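Local coordinates for bifunctional purine biosynthetic protein ADE5,7 (Cryptococcus neoformans var. grubii serotype A, PDB 7LVO), which catalyses, through the GAR synthetase half present here, the ATP-dependent joining of glycine to phosphoribosylamine, and through its absent AIR synthetase half a later step of purine synthesis, at residues A63-C68 against G79-L84; Y377-V382 against A440-A445; A355-A360 against D367-G372; L396-N401 against N419-D424; S59-R64 against Q351-E356. All blocks are in the same frame, centred on the assembly; numbering follows the deposited sequence.

Contact 1: A63-C68 against G79-L84; sequences ARIVVC and GKVSNL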
# COMPACT_ATOMS: atom_id res chain seq x y z
N ALA A 63 -21.75 -11.37 -4.05
CA ALA A 63 -23.05 -10.96 -3.54
C ALA A 63 -22.97 -10.12 -2.27
O ALA A 63 -23.96 -9.45 -1.94
CB ALA A 63 -23.92 -12.19 -3.27
N ARG A 64 -21.85 -10.14 -1.57
CA ARG A 64 -21.74 -9.46 -0.28
C ARG A 64 -20.32 -8.96 -0.09
O ARG A 64 -19.36 -9.72 -0.26
CB ARG A 64 -22.14 -10.40 0.86
CG ARG A 64 -22.15 -9.76 2.24
CD ARG A 64 -22.46 -10.81 3.31
NE ARG A 64 -22.59 -10.23 4.64
CZ ARG A 64 -22.69 -10.94 5.76
NH1 ARG A 64 -22.66 -12.26 5.74
NH2 ARG A 64 -22.83 -10.30 6.92
N ILE A 65 -20.19 -7.67 0.25
CA ILE A 65 -18.91 -7.05 0.57
C ILE A 65 -19.03 -6.44 1.96
O ILE A 65 -19.94 -5.64 2.21
CB ILE A 65 -18.53 -5.98 -0.46
CG1 ILE A 65 -18.15 -6.61 -1.80
CG2 ILE A 65 -17.38 -5.12 0.06
CD1 ILE A 65 -16.76 -7.19 -1.83
N VAL A 66 -18.14 -6.84 2.86
CA VAL A 66 -18.13 -6.35 4.23
C VAL A 66 -16.82 -5.60 4.45
O VAL A 66 -15.74 -6.16 4.24
CB VAL A 66 -18.30 -7.49 5.25
CG1 VAL A 66 -18.21 -6.95 6.66
CG2 VAL A 66 -19.61 -8.21 5.02
N VAL A 67 -16.92 -4.35 4.89
CA VAL A 67 -15.76 -3.50 5.13
C VAL A 67 -15.69 -3.28 6.64
O VAL A 67 -16.55 -2.61 7.22
CB VAL A 67 -15.86 -2.16 4.38
CG1 VAL A 67 -14.49 -1.55 4.24
CG2 VAL A 67 -16.52 -2.36 3.02
N CYS A 68 -14.66 -3.85 7.26
CA CYS A 68 -14.48 -3.77 8.71
C CYS A 68 -13.25 -2.95 9.04
O CYS A 68 -12.13 -3.41 8.81
CB CYS A 68 -14.36 -5.18 9.29
SG CYS A 68 -14.14 -5.22 11.09
N GLY A 79 -26.10 -1.35 -1.44
CA GLY A 79 -26.09 -2.54 -2.26
C GLY A 79 -25.37 -3.68 -1.57
O GLY A 79 -25.70 -4.07 -0.43
N LYS A 80 -24.36 -4.24 -2.25
CA LYS A 80 -23.61 -5.36 -1.70
C LYS A 80 -22.68 -4.95 -0.57
O LYS A 80 -22.30 -5.80 0.24
CB LYS A 80 -22.79 -6.03 -2.80
CG LYS A 80 -23.58 -6.41 -4.04
CD LYS A 80 -22.66 -6.93 -5.14
CE LYS A 80 -23.42 -7.30 -6.40
NZ LYS A 80 -22.51 -7.67 -7.52
N VAL A 81 -22.30 -3.69 -0.49
CA VAL A 81 -21.30 -3.21 0.46
C VAL A 81 -21.97 -2.80 1.76
O VAL A 81 -23.03 -2.16 1.76
CB VAL A 81 -20.50 -2.04 -0.14
CG1 VAL A 81 -19.52 -1.50 0.89
CG2 VAL A 81 -19.77 -2.48 -1.40
N SER A 82 -21.34 -3.15 2.87
CA SER A 82 -21.82 -2.75 4.19
C SER A 82 -20.63 -2.63 5.13
O SER A 82 -19.64 -3.36 4.98
CB SER A 82 -22.84 -3.74 4.75
OG SER A 82 -22.22 -4.98 5.03
N ASN A 83 -20.74 -1.73 6.09
CA ASN A 83 -19.70 -1.55 7.10
C ASN A 83 -20.00 -2.41 8.32
O ASN A 83 -21.15 -2.62 8.70
CB ASN A 83 -19.59 -0.08 7.51
CG ASN A 83 -18.79 0.74 6.51
OD1 ASN A 83 -18.46 0.28 5.43
ND2 ASN A 83 -18.48 1.98 6.89
N LEU A 84 -18.93 -2.91 8.94
CA LEU A 84 -19.02 -3.75 10.14
C LEU A 84 -18.22 -3.08 11.25
O LEU A 84 -16.99 -3.14 11.26
CB LEU A 84 -18.51 -5.16 9.85
CG LEU A 84 -18.47 -6.13 11.04
CD1 LEU A 84 -19.88 -6.39 11.55
CD2 LEU A 84 -17.78 -7.43 10.63
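Val66 CG1 and Leu84 CG both stand trans to the amide nitrogen of their own residue (chi1 177° in each), and the two side chains meet on one face of the parallel pair, Val66 CG1 lying 3.7 Å from Leu84 CB. On the other face Val81 stands between two partners. Val81 CG2 packs beside Ile65 CB at 3.8 Å, the two side chains pointing the same way, while Val81 CG1 meets Val67 CG2 at the same distance. Farther along this face, Asn83 brings OD1 near Val67 CB, but its amide is held by Thr74 and the carbonyl of Asn71.

Between the two side-chain layers, four hydrogen bonds join the backbones in parallel register. Ile65 N donates to Lys80 O (2.8 Å) and Val67 N to Ser82 O (2.9 Å), both at a straight 168°. In return Ser82 N reaches Ile65 O (2.9 Å), a more bent bond at 139°, and Leu84 N reaches Val67 O (3.0 Å).

The unit is a beta-alpha-beta crossover: strand 62-67, helix 72-77, then edge strand 81-83 of a four-stranded parallel sheet in the N domain. Helix 72-77 covers the Val67-Val81 face through Thr74, helix 95-104 covers Val66 and Leu84 through Trp100, and strand 38-44 pairs with the far side of 62-67.

Contact 2: Y377-V382 against A440-A445; sequences YAVSVV and AAVDLA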
# COMPACT_ATOMS: atom_id res chain seq x y z
N TYR A 377 -4.30 6.75 -18.80
CA TYR A 377 -3.67 6.99 -17.51
C TYR A 377 -4.73 7.17 -16.44
O TYR A 377 -5.90 7.38 -16.73
CB TYR A 377 -2.76 8.23 -17.56
CG TYR A 377 -1.66 8.15 -18.60
CD1 TYR A 377 -1.92 8.40 -19.93
CD2 TYR A 377 -0.36 7.82 -18.24
CE1 TYR A 377 -0.92 8.32 -20.89
CE2 TYR A 377 0.65 7.73 -19.17
CZ TYR A 377 0.36 7.99 -20.50
OH TYR A 377 1.36 7.91 -21.44
N ALA A 378 -4.29 7.08 -15.18
CA ALA A 378 -5.16 7.27 -14.03
C ALA A 378 -4.41 8.08 -12.98
O ALA A 378 -3.19 7.95 -12.83
CB ALA A 378 -5.62 5.92 -13.43
N VAL A 379 -5.16 8.91 -12.25
CA VAL A 379 -4.59 9.81 -11.27
C VAL A 379 -5.47 9.82 -10.03
O VAL A 379 -6.69 9.71 -10.11
CB VAL A 379 -4.44 11.25 -11.82
CG1 VAL A 379 -3.82 12.16 -10.77
CG2 VAL A 379 -3.64 11.26 -13.11
N SER A 380 -4.84 9.96 -8.86
CA SER A 380 -5.53 10.10 -7.59
C SER A 380 -4.94 11.29 -6.85
O SER A 380 -3.72 11.39 -6.72
CB SER A 380 -5.42 8.84 -6.74
OG SER A 380 -4.07 8.54 -6.41
N VAL A 381 -5.81 12.19 -6.38
CA VAL A 381 -5.38 13.40 -5.68
C VAL A 381 -6.04 13.41 -4.31
O VAL A 381 -7.27 13.37 -4.20
CB VAL A 381 -5.74 14.67 -6.47
CG1 VAL A 381 -5.34 15.91 -5.67
CG2 VAL A 381 -5.06 14.67 -7.83
N VAL A 382 -5.22 13.48 -3.26
CA VAL A 382 -5.68 13.33 -1.89
C VAL A 382 -6.06 14.69 -1.33
O VAL A 382 -5.35 15.69 -1.51
CB VAL A 382 -4.59 12.66 -1.02
CG1 VAL A 382 -4.99 12.70 0.45
CG2 VAL A 382 -4.36 11.22 -1.47
N ALA A 440 -5.26 15.04 -19.37
CA ALA A 440 -6.72 15.01 -19.25
C ALA A 440 -7.14 14.34 -17.95
O ALA A 440 -8.07 14.80 -17.28
CB ALA A 440 -7.32 14.28 -20.45
N ALA A 441 -6.47 13.26 -17.57
CA ALA A 441 -6.77 12.62 -16.29
C ALA A 441 -6.48 13.56 -15.12
O ALA A 441 -7.27 13.65 -14.18
CB ALA A 441 -5.96 11.32 -16.14
N VAL A 442 -5.35 14.27 -15.19
CA VAL A 442 -5.03 15.26 -14.16
C VAL A 442 -6.11 16.33 -14.09
O VAL A 442 -6.66 16.62 -13.02
CB VAL A 442 -3.64 15.88 -14.43
CG1 VAL A 442 -3.37 17.00 -13.44
CG2 VAL A 442 -2.56 14.81 -14.35
N ASP A 443 -6.43 16.94 -15.23
CA ASP A 443 -7.42 18.01 -15.24
C ASP A 443 -8.77 17.51 -14.75
O ASP A 443 -9.47 18.22 -14.01
CB ASP A 443 -7.56 18.59 -16.65
CG ASP A 443 -6.34 19.38 -17.08
OD1 ASP A 443 -5.45 19.63 -16.23
OD2 ASP A 443 -6.27 19.76 -18.27
N LEU A 444 -9.17 16.31 -15.15
CA LEU A 444 -10.46 15.77 -14.73
C LEU A 444 -10.50 15.55 -13.23
O LEU A 444 -11.50 15.90 -12.57
CB LEU A 444 -10.75 14.47 -15.48
CG LEU A 444 -12.13 13.84 -15.29
CD1 LEU A 444 -13.24 14.82 -15.61
CD2 LEU A 444 -12.24 12.60 -16.17
N ALA A 445 -9.43 15.00 -12.65
CA ALA A 445 -9.39 14.80 -11.21
C ALA A 445 -9.55 16.13 -10.47
O ALA A 445 -10.33 16.24 -9.52
CB ALA A 445 -8.08 14.12 -10.81
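Val379, Ala441 and Ala445 lose the most surface in this contact, in which residues 377-382 of strand 377-384 lie against residues 440-445 of helix 438-449. Val379 contributes most. Its CG1 is anti to the backbone N (chi1 -179°), which places CG2 beside that N and on the helix side, where Val379 CG2 touches two consecutive helical residues: Ala441 CB at 3.8 Å and Val442 CG2 at 3.9 Å. The two valine side chains run obliquely and touch through one methyl each, CG2 to CG2.

Ala441 turns its CB toward the strand and also lies 4.0 Å, through that CB, from Tyr377 O, so that this methyl group meets a strand carbonyl oxygen as well as a valine. One turn later Ala445 repeats the arrangement more loosely, its CB being 4.3 Å from Val381 CG2. The spacing matches on the two sides: Val379 and Val381 point to the same face of the strand, and Ala441 and Ala445 to the same face of the helix. No hydrogen bond crosses the interface, and its contacts are dispersive.

Small alanines let the helix axis come within 7.5 Å of the strand axis, with the two directions 32° apart. Ile463 touches both Val379 and Val381, and Leu438 and Tyr446 of the same helix extend the apolar layer. On the opposite face of the strand, Ala378 and Ser380 meet helix 340-344. The arrangement is that of a helix packed on an antiparallel sheet, as in the alpha/beta C domain of GAR synthetases.

Contact 3: A355-A360 against D367-G372; sequences AEVLLA and DSIKLG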
# COMPACT_ATOMS: atom_id res chain seq x y z
N ALA A 355 -12.53 -9.72 -8.31
CA ALA A 355 -12.79 -10.84 -7.41
C ALA A 355 -12.16 -12.12 -7.94
O ALA A 355 -11.51 -12.87 -7.20
CB ALA A 355 -14.30 -11.00 -7.22
N GLU A 356 -12.34 -12.38 -9.23
CA GLU A 356 -11.74 -13.57 -9.83
C GLU A 356 -10.23 -13.54 -9.72
O GLU A 356 -9.59 -14.57 -9.48
CB GLU A 356 -12.17 -13.69 -11.29
CG GLU A 356 -11.72 -14.98 -11.96
CD GLU A 356 -12.33 -16.21 -11.30
OE1 GLU A 356 -13.57 -16.29 -11.23
OE2 GLU A 356 -11.55 -17.07 -10.84
N VAL A 357 -9.63 -12.35 -9.87
CA VAL A 357 -8.18 -12.22 -9.77
C VAL A 357 -7.72 -12.57 -8.35
O VAL A 357 -6.75 -13.31 -8.16
CB VAL A 357 -7.75 -10.80 -10.17
CG1 VAL A 357 -6.27 -10.59 -9.86
CG2 VAL A 357 -8.05 -10.55 -11.64
N LEU A 358 -8.42 -12.06 -7.34
CA LEU A 358 -8.00 -12.30 -5.96
C LEU A 358 -8.13 -13.77 -5.59
O LEU A 358 -7.28 -14.31 -4.88
CB LEU A 358 -8.81 -11.42 -5.01
CG LEU A 358 -8.72 -9.91 -5.22
CD1 LEU A 358 -9.63 -9.20 -4.22
CD2 LEU A 358 -7.28 -9.43 -5.05
N LEU A 359 -9.19 -14.43 -6.06
CA LEU A 359 -9.37 -15.84 -5.74
C LEU A 359 -8.38 -16.70 -6.51
O LEU A 359 -7.86 -17.69 -5.97
CB LEU A 359 -10.80 -16.28 -6.05
CG LEU A 359 -11.87 -15.87 -5.04
CD1 LEU A 359 -13.25 -16.23 -5.58
CD2 LEU A 359 -11.63 -16.50 -3.69
N ALA A 360 -8.09 -16.34 -7.76
CA ALA A 360 -7.07 -17.07 -8.51
C ALA A 360 -5.73 -17.05 -7.79
O ALA A 360 -4.93 -17.98 -7.94
CB ALA A 360 -6.94 -16.48 -9.92
N ASP A 367 -2.22 -17.81 -13.45
CA ASP A 367 -1.85 -17.86 -14.86
C ASP A 367 -2.98 -18.34 -15.76
O ASP A 367 -2.78 -18.43 -16.97
CB ASP A 367 -0.63 -18.78 -15.05
CG ASP A 367 -0.96 -20.26 -14.88
OD1 ASP A 367 -1.83 -20.59 -14.04
OD2 ASP A 367 -0.35 -21.08 -15.57
N SER A 368 -4.16 -18.63 -15.20
CA SER A 368 -5.26 -19.20 -15.97
C SER A 368 -6.52 -18.34 -15.88
O SER A 368 -7.63 -18.87 -15.90
CB SER A 368 -5.56 -20.63 -15.52
OG SER A 368 -4.45 -21.47 -15.72
N ILE A 369 -6.36 -17.02 -15.77
CA ILE A 369 -7.49 -16.10 -15.66
C ILE A 369 -7.21 -14.87 -16.51
O ILE A 369 -6.07 -14.55 -16.84
CB ILE A 369 -7.76 -15.68 -14.20
CG1 ILE A 369 -6.53 -14.99 -13.62
CG2 ILE A 369 -8.17 -16.89 -13.37
CD1 ILE A 369 -6.76 -14.38 -12.26
N LYS A 370 -8.29 -14.17 -16.86
CA LYS A 370 -8.18 -12.93 -17.62
C LYS A 370 -7.82 -11.78 -16.69
O LYS A 370 -8.37 -11.65 -15.60
CB LYS A 370 -9.48 -12.63 -18.36
CG LYS A 370 -9.83 -13.65 -19.43
CD LYS A 370 -11.04 -13.20 -20.24
CE LYS A 370 -11.37 -14.21 -21.33
NZ LYS A 370 -12.53 -13.76 -22.16
N LEU A 371 -6.88 -10.94 -17.14
CA LEU A 371 -6.44 -9.80 -16.34
C LEU A 371 -5.73 -8.84 -17.29
O LEU A 371 -4.59 -9.09 -17.69
CB LEU A 371 -5.52 -10.25 -15.21
CG LEU A 371 -5.27 -9.25 -14.07
CD1 LEU A 371 -4.49 -9.93 -12.94
CD2 LEU A 371 -4.54 -8.02 -14.55
N GLY A 372 -6.42 -7.75 -17.65
CA GLY A 372 -5.87 -6.76 -18.54
C GLY A 372 -6.06 -5.36 -17.99
O GLY A 372 -6.75 -5.15 -16.98
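Helix 354-362 is followed by a loop that folds back along it before the chain enters strand 377-384. Ile369 and Leu371, alternate residues of the extended returning chain, both turn toward the helix and receive Val357 between them. The CG1 branch of Ile369 lies between its backbone N and carbonyl carbon (chi1 60°), which directs Ile369 CD1 toward the helix backbone, 3.6 Å from Val357 CA as modelled, although the exact position of this methyl is doubtful. Ile369 CG2 packs 3.7 Å from Ala360 CB.

Leu371 uses one methyl. Leu371 CD1 approaches Val357 CG1 at 3.6 Å and Val357 CG2 at 3.8 Å, touching both branches of the valine, and the two side chains cross at about a right angle. Val357 CG2 also lies 4.1 Å from Lys370 O, so the valine spans from the loop backbone to the leucine.

No hydrogen bond links the two segments. The carboxylate of Glu356 passes alongside Ile369, with Glu356 OE2 4.2 Å from Ile369 CG2, but is held by a salt bridge to Arg365 in the connection between the segments. Phe246 of strand 240-248 touches both Val357 and Leu371. The alternating inward turn of Ile369 and Leu371 follows from the extended backbone; the arrangement is a loop packed on the helix that precedes it, between helix 354-362 and strand 377-384.

Contact 4: L396-N401 against N419-D424; sequences LPMTLN and NVTVTD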
# COMPACT_ATOMS: atom_id res chain seq x y z
N LEU A 396 -15.16 17.59 10.97
CA LEU A 396 -15.72 18.70 10.20
C LEU A 396 -16.73 18.18 9.19
O LEU A 396 -16.48 17.17 8.52
CB LEU A 396 -14.61 19.46 9.48
CG LEU A 396 -13.68 20.34 10.32
CD1 LEU A 396 -14.48 21.37 11.14
CD2 LEU A 396 -12.79 19.52 11.23
N PRO A 397 -17.88 18.84 9.04
CA PRO A 397 -18.86 18.39 8.04
C PRO A 397 -18.35 18.62 6.63
O PRO A 397 -17.67 19.61 6.35
CB PRO A 397 -20.10 19.26 8.33
CG PRO A 397 -19.85 19.91 9.65
CD PRO A 397 -18.37 20.01 9.80
N MET A 398 -18.70 17.70 5.74
CA MET A 398 -18.19 17.69 4.38
C MET A 398 -19.31 17.96 3.39
O MET A 398 -20.41 17.41 3.51
CB MET A 398 -17.52 16.35 4.06
CG MET A 398 -16.32 16.04 4.93
SD MET A 398 -15.71 14.37 4.73
CE MET A 398 -15.33 14.36 2.98
N THR A 399 -19.03 18.81 2.41
CA THR A 399 -19.94 19.08 1.30
C THR A 399 -19.46 18.28 0.10
O THR A 399 -18.36 18.49 -0.40
CB THR A 399 -19.96 20.57 0.97
OG1 THR A 399 -20.30 21.32 2.14
CG2 THR A 399 -20.99 20.86 -0.13
N LEU A 400 -20.30 17.34 -0.36
CA LEU A 400 -19.98 16.45 -1.47
C LEU A 400 -21.05 16.62 -2.54
O LEU A 400 -22.14 16.04 -2.44
CB LEU A 400 -19.88 15.00 -0.99
CG LEU A 400 -18.88 14.73 0.13
CD1 LEU A 400 -19.14 13.37 0.75
CD2 LEU A 400 -17.46 14.83 -0.38
N ASN A 401 -20.76 17.42 -3.54
CA ASN A 401 -21.66 17.66 -4.66
C ASN A 401 -21.36 16.68 -5.78
O ASN A 401 -20.35 15.98 -5.77
CB ASN A 401 -21.52 19.10 -5.12
CG ASN A 401 -21.89 20.10 -4.03
OD1 ASN A 401 -22.95 19.98 -3.41
ND2 ASN A 401 -21.03 21.08 -3.79
N ASN A 419 -26.70 11.46 9.48
CA ASN A 419 -26.99 11.87 8.11
C ASN A 419 -26.10 13.04 7.69
O ASN A 419 -26.56 14.13 7.35
CB ASN A 419 -28.48 12.23 7.96
CG ASN A 419 -28.90 12.35 6.51
OD1 ASN A 419 -28.36 11.68 5.63
ND2 ASN A 419 -29.88 13.21 6.25
N VAL A 420 -24.79 12.78 7.71
CA VAL A 420 -23.80 13.76 7.26
C VAL A 420 -22.41 13.14 7.33
O VAL A 420 -22.05 12.48 8.31
CB VAL A 420 -23.87 15.05 8.10
CG1 VAL A 420 -23.47 14.77 9.54
CG2 VAL A 420 -22.98 16.12 7.49
N THR A 421 -21.62 13.35 6.28
CA THR A 421 -20.26 12.83 6.22
C THR A 421 -19.30 13.86 6.80
O THR A 421 -19.32 15.03 6.41
CB THR A 421 -19.87 12.49 4.78
OG1 THR A 421 -20.84 11.61 4.22
CG2 THR A 421 -18.50 11.82 4.75
N VAL A 422 -18.45 13.42 7.73
CA VAL A 422 -17.50 14.30 8.40
C VAL A 422 -16.11 13.71 8.28
O VAL A 422 -15.94 12.49 8.15
CB VAL A 422 -17.87 14.53 9.88
CG1 VAL A 422 -19.29 15.07 10.00
CG2 VAL A 422 -17.71 13.23 10.67
N THR A 423 -15.11 14.58 8.33
CA THR A 423 -13.73 14.12 8.32
C THR A 423 -13.47 13.24 9.53
O THR A 423 -14.06 13.43 10.60
CB THR A 423 -12.76 15.31 8.31
OG1 THR A 423 -12.96 16.09 9.50
CG2 THR A 423 -13.01 16.18 7.09
N ASP A 424 -12.57 12.26 9.35
CA ASP A 424 -12.24 11.34 10.44
C ASP A 424 -10.80 10.85 10.36
O ASP A 424 -10.48 9.79 10.91
CB ASP A 424 -13.21 10.14 10.41
CG ASP A 424 -13.18 9.33 11.68
OD1 ASP A 424 -13.39 9.92 12.77
OD2 ASP A 424 -12.97 8.10 11.60
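Leu396 and Thr423 hold two of the three hydrogen bonds in this contact, a single beta bridge between Pro397 and Val422 in the C domain. The touching parts run at 116° to each other, so the chains cross rather than continue as a ladder. Leu396 is engaged through both of its backbone polar atoms: its O accepts from Thr423 N at 2.9 Å, and its N donates to the hydroxyl Thr423 OG1 at 3.0 Å. The second bond is more bent, 140°. It depends on the threonine torsion, chi1 61°, which sets OG1 between the backbone N and the carbonyl carbon and turns it to the Leu396 amide. That hydroxyl has a further, weak bond with Gly395 N, so two successive amides converge on it.

Pro397 has no N-H to give, and the bonding resumes one residue later, where Met398 N donates to Thr421 O at 2.8 Å. Leu396 O is approached besides by Val422 CA at 3.0 Å, a CA-H...O contact.

Around these polar links the side chains pack. Phe454 touches both Met398 and Thr423, while Val428 and Leu429 of strand 427-435 lie against the methionine. Strand 421-423 pairs with 414-416 as a two-stranded hairpin, and 399-400 with 452-453, so the bridge links the hairpin to the chain leading into strand 399-400. The methionine chain bends at chi3, and Met398 SD rests 3.8 Å from Thr421 CG2 and 3.6 Å from Val422 C.

Contact 5: S59-R64 against Q351-E356; sequences SSRVAR and QTDLAE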
# COMPACT_ATOMS: atom_id res chain seq x y z
N SER A 59 -18.31 -7.28 -9.58
CA SER A 59 -18.22 -8.67 -9.99
C SER A 59 -19.58 -9.35 -9.87
O SER A 59 -20.23 -9.27 -8.83
CB SER A 59 -17.20 -9.41 -9.13
OG SER A 59 -17.39 -10.83 -9.19
N SER A 60 -19.99 -10.03 -10.94
CA SER A 60 -21.22 -10.82 -10.89
C SER A 60 -21.06 -12.07 -10.03
O SER A 60 -22.06 -12.75 -9.77
CB SER A 60 -21.65 -11.22 -12.31
OG SER A 60 -20.67 -12.02 -12.93
N ARG A 61 -19.85 -12.39 -9.59
CA ARG A 61 -19.61 -13.52 -8.70
C ARG A 61 -19.60 -13.12 -7.23
O ARG A 61 -19.34 -13.97 -6.38
CB ARG A 61 -18.29 -14.19 -9.06
CG ARG A 61 -18.30 -14.93 -10.40
CD ARG A 61 -16.95 -15.54 -10.71
NE ARG A 61 -16.37 -16.22 -9.56
CZ ARG A 61 -16.81 -17.37 -9.07
NH1 ARG A 61 -17.84 -18.00 -9.60
NH2 ARG A 61 -16.19 -17.90 -8.02
N VAL A 62 -19.87 -11.86 -6.92
CA VAL A 62 -19.84 -11.35 -5.56
C VAL A 62 -21.24 -10.88 -5.19
O VAL A 62 -21.85 -10.09 -5.92
CB VAL A 62 -18.82 -10.20 -5.41
CG1 VAL A 62 -18.94 -9.56 -4.03
CG2 VAL A 62 -17.41 -10.72 -5.65
N ALA A 63 -21.75 -11.37 -4.05
CA ALA A 63 -23.05 -10.96 -3.54
C ALA A 63 -22.97 -10.12 -2.27
O ALA A 63 -23.96 -9.45 -1.94
CB ALA A 63 -23.92 -12.19 -3.27
N ARG A 64 -21.85 -10.14 -1.57
CA ARG A 64 -21.74 -9.46 -0.28
C ARG A 64 -20.32 -8.96 -0.09
O ARG A 64 -19.36 -9.72 -0.26
CB ARG A 64 -22.14 -10.40 0.86
CG ARG A 64 -22.15 -9.76 2.24
CD ARG A 64 -22.46 -10.81 3.31
NE ARG A 64 -22.59 -10.23 4.64
CZ ARG A 64 -22.69 -10.94 5.76
NH1 ARG A 64 -22.66 -12.26 5.74
NH2 ARG A 64 -22.83 -10.30 6.92
N GLN A 351 -13.38 -5.93 -18.68
CA GLN A 351 -13.41 -7.38 -18.79
C GLN A 351 -12.80 -8.07 -17.58
O GLN A 351 -13.10 -9.24 -17.33
CB GLN A 351 -12.67 -7.83 -20.05
CG GLN A 351 -13.16 -9.14 -20.64
CD GLN A 351 -14.50 -8.98 -21.34
OE1 GLN A 351 -15.05 -7.89 -21.42
NE2 GLN A 351 -15.03 -10.09 -21.85
N THR A 352 -11.97 -7.36 -16.81
CA THR A 352 -11.28 -7.95 -15.67
C THR A 352 -12.19 -7.95 -14.45
O THR A 352 -12.71 -6.90 -14.05
CB THR A 352 -10.00 -7.19 -15.37
OG1 THR A 352 -9.08 -7.34 -16.45
CG2 THR A 352 -9.37 -7.71 -14.08
N ASP A 353 -12.36 -9.12 -13.84
CA ASP A 353 -13.09 -9.27 -12.59
C ASP A 353 -12.07 -9.31 -11.46
O ASP A 353 -11.31 -10.27 -11.35
CB ASP A 353 -13.95 -10.53 -12.60
CG ASP A 353 -14.74 -10.72 -11.31
OD1 ASP A 353 -14.23 -10.37 -10.24
OD2 ASP A 353 -15.88 -11.23 -11.38
N LEU A 354 -12.05 -8.26 -10.63
CA LEU A 354 -11.06 -8.21 -9.56
C LEU A 354 -11.27 -9.35 -8.57
O LEU A 354 -10.30 -9.90 -8.05
CB LEU A 354 -11.13 -6.87 -8.83
CG LEU A 354 -10.11 -6.69 -7.71
CD1 LEU A 354 -8.69 -6.96 -8.19
CD2 LEU A 354 -10.21 -5.27 -7.12
N ALA A 355 -12.53 -9.72 -8.31
CA ALA A 355 -12.79 -10.84 -7.41
C ALA A 355 -12.16 -12.12 -7.94
O ALA A 355 -11.51 -12.87 -7.20
CB ALA A 355 -14.30 -11.00 -7.22
N GLU A 356 -12.34 -12.38 -9.23
CA GLU A 356 -11.74 -13.57 -9.83
C GLU A 356 -10.23 -13.54 -9.72
O GLU A 356 -9.59 -14.57 -9.48
CB GLU A 356 -12.17 -13.69 -11.29
CG GLU A 356 -11.72 -14.98 -11.96
CD GLU A 356 -12.33 -16.21 -11.30
OE1 GLU A 356 -13.57 -16.29 -11.23
OE2 GLU A 356 -11.55 -17.07 -10.84
O HOH W 1 -17.57 -10.31 -13.25
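Ser59 reaches across to the carboxylate of Asp353 from the first atom of its side chain onward. Ser59 CB lies 3.2 Å from Asp353 OD2 and almost as near Asp353 OD1. Beyond it, Ser59 OG stands anti to the backbone N (chi1 161°) and donates to Asp353 OD2 at 2.7 Å, on the syn side and only 16° out of the carboxylate plane. Ser59 OG also accepts from Arg61 N at 2.9 Å, closing an ST turn, and rests 3.7 Å from Ala355 CB. The hydroxyl is thus fixed by one bond given and one received.

Asp353 OD2 takes the serine and a water, which is weakly linked to Ser60 N; Asp353 OD1 accepts from Glu356 N at 2.9 Å, from above the carboxylate plane, and so caps the helix. Ser59 is a second-shell partner of the capping carboxylate, likely to hold its orientation.

Beside this polar knot, Val62 CG2 and Ala355 CB press together at 3.5 Å, tighter than usual. Arg61, bent at chi3, places NE 3.3 Å from Glu356 OE1 in a weak salt bridge: the oxygen lies well out of the guanidinium plane, which is turned 40° from the carboxylate, so charge alone acts. The main partner of Glu356 is Arg365. An aspartate N-cap held by the ST turn ahead of strand 62-67 joins the N domain to the helix at the end of the ATP-grasp region.

Contacts 1 and 5 share strand 62-67: one pairs it with the sheet edge, the other fixes the turn before it to helix 354-362, and Lys80 NZ, bonded to Val62 O, connects them. Contact 3 uses the same helix as contact 5, and Thr352 OG1 probably bonds to Gly372 N between them. Contact 2 is buried and without hydrogen bonds. Contacts 1, 3, 4 and 5 are partly buried: backbone bonding dominates in 1, backbone and hydroxyl bonds in 4, apolar packing in 3, and carboxylate hydrogen bonds and a weak salt bridge in 5. Contacts 2 and 4 belong to the C domain, their centres about 22 Å apart, whereas contacts 3 and 4 lie farthest apart, about 36 Å between centres.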